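Local coordinates for conserved domain protein (PDB 4IAJ) that is of unknown function but belongs to the DUF4649 family and packs one face of an antiparallel sheet against helices, at residues B[59-62]-B[63-66]. Residues are numbered along the deposited sequence; the frame is centred on the assembly and turned at random.
Sequences HGTY and GDIF. With EDO (1,2-ethanediol), chain P.
The ring of Tyr62 has the backbone N of Gly63 at its edge, close to the ring plane, while the CD1 methyl of Ile65 comes in obliquely, 4.3 Å from Tyr62 CD2. Tyr62 carries its CG anti to the backbone N (chi1 -177°), which swings the phenol off the turn, and the ring of Tyr11 meets it nearly at right angles.

The carboxylate of Asp64, a second flat group, lies beside the Thr61 hydroxyl. Water 1 ties the two residues together: it gives a hydrogen to Asp64 OD2 at 2.6 Å and takes one from the Thr61 N. Asp64 OD1 is held by Gln34 of a third subunit, so both carboxylate oxygens are engaged.

Asp64 N to Thr61 O, 3.2 Å, closes a hydrogen-bonded turn, and the backbone angles of Tyr62 and Gly63 fit type I. Thr61 OG1 is a second acceptor for the same N-H, at 3.3 Å and bent at 137°. OG1 also shares a 2.7 Å hydrogen bond with O1 of an ethanediol, probably from the crystallisation liquor. A straighter bond follows, Ile65 N to Tyr62 O at 3.1 Å and 163°; water 2 then bridges Tyr62 O and the Phe66 N.

The turn leads from strand 54-56 into helix 65-71; the side chains of Tyr62 and Ile65 pack against strand 7-12 and helix 26-35, and Tyr62 also touches strand 18-23.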
loop_
_atom_site.group_PDB
_atom_site.type_symbol
_atom_site.label_atom_id
_atom_site.label_comp_id
_atom_site.label_asym_id
_atom_site.label_seq_id
_atom_site.Cartn_x
_atom_site.Cartn_y
_atom_site.Cartn_z
ATOM N N HIS B 59 21.162 9.058 -12.253
ATOM C CA HIS B 59 20.332 10.126 -11.755
ATOM C C HIS B 59 18.914 9.575 -11.757
ATOM O O HIS B 59 18.319 9.322 -12.817
ATOM C CB HIS B 59 20.457 11.374 -12.632
ATOM C CG HIS B 59 21.866 11.680 -13.047
ATOM N ND1 HIS B 59 22.791 12.240 -12.193
ATOM C CD2 HIS B 59 22.512 11.478 -14.218
ATOM C CE1 HIS B 59 23.944 12.381 -12.822
ATOM N NE2 HIS B 59 23.800 11.932 -14.055
ATOM N N GLY B 60 18.381 9.352 -10.568
ATOM C CA GLY B 60 17.056 8.799 -10.457
ATOM C C GLY B 60 16.824 8.275 -9.065
ATOM O O GLY B 60 17.655 8.484 -8.156
ATOM N N THR B 61 15.672 7.629 -8.914
ATOM C CA THR B 61 15.231 7.070 -7.652
ATOM C C THR B 61 15.805 5.689 -7.453
ATOM O O THR B 61 16.262 5.034 -8.406
ATOM C CB THR B 61 13.702 6.917 -7.594
ATOM O OG1 THR B 61 13.276 6.080 -8.676
ATOM C CG2 THR B 61 13.013 8.247 -7.703
ATOM N N TYR B 62 15.760 5.237 -6.201
ATOM C CA TYR B 62 16.194 3.905 -5.858
ATOM C C TYR B 62 15.363 2.895 -6.635
ATOM O O TYR B 62 15.896 1.951 -7.174
ATOM C CB TYR B 62 16.046 3.664 -4.354
ATOM C CG TYR B 62 16.547 2.320 -3.886
ATOM C CD1 TYR B 62 15.766 1.169 -4.053
ATOM C CD2 TYR B 62 17.793 2.184 -3.288
ATOM C CE1 TYR B 62 16.221 -0.066 -3.649
ATOM C CE2 TYR B 62 18.248 0.943 -2.872
ATOM C CZ TYR B 62 17.448 -0.173 -3.052
ATOM O OH TYR B 62 17.904 -1.406 -2.652
ATOM N N GLY B 63 14.058 3.122 -6.694
ATOM C CA GLY B 63 13.131 2.217 -7.364
ATOM C C GLY B 63 13.415 1.991 -8.829
ATOM O O GLY B 63 13.124 0.936 -9.334
ATOM N N ASP B 64 14.008 2.975 -9.501
ATOM C CA ASP B 64 14.315 2.852 -10.936
ATOM C C ASP B 64 15.683 2.241 -11.255
ATOM O O ASP B 64 16.036 2.077 -12.436
ATOM C CB ASP B 64 14.238 4.230 -11.598
ATOM C CG ASP B 64 12.830 4.671 -11.864
ATOM O OD1 ASP B 64 11.926 3.811 -11.943
ATOM O OD2 ASP B 64 12.624 5.888 -12.035
ATOM N N ILE B 65 16.458 1.896 -10.234
ATOM C CA ILE B 65 17.764 1.267 -10.469
ATOM C C ILE B 65 17.673 -0.077 -11.173
ATOM O O ILE B 65 18.420 -0.332 -12.117
ATOM C CB ILE B 65 18.576 1.075 -9.180
ATOM C CG1 ILE B 65 18.937 2.426 -8.572
ATOM C CG2 ILE B 65 19.870 0.316 -9.496
ATOM C CD1 ILE B 65 19.572 2.314 -7.199
ATOM N N PHE B 66 16.741 -0.922 -10.741
ATOM C CA PHE B 66 16.579 -2.246 -11.342
ATOM C C PHE B 66 16.433 -2.170 -12.864
ATOM O O PHE B 66 17.102 -2.885 -13.592
ATOM C CB PHE B 66 15.376 -2.970 -10.706
ATOM C CG PHE B 66 15.163 -4.366 -11.210
ATOM C CD1 PHE B 66 15.861 -5.428 -10.665
ATOM C CD2 PHE B 66 14.248 -4.624 -12.214
ATOM C CE1 PHE B 66 15.669 -6.723 -11.122
ATOM C CE2 PHE B 66 14.050 -5.913 -12.674
ATOM C CZ PHE B 66 14.762 -6.967 -12.127
HETATM C C1 EDO P . 9.588 4.981 -7.599
HETATM O O1 EDO P . 10.717 5.101 -8.473
HETATM C C2 EDO P . 8.975 3.580 -7.603
HETATM O O2 EDO P . 9.812 2.596 -8.231
HETATM O O HOH W 1 14.304 7.771 -11.441
HETATM O O HOH W 2 15.693 -0.716 -8.038
#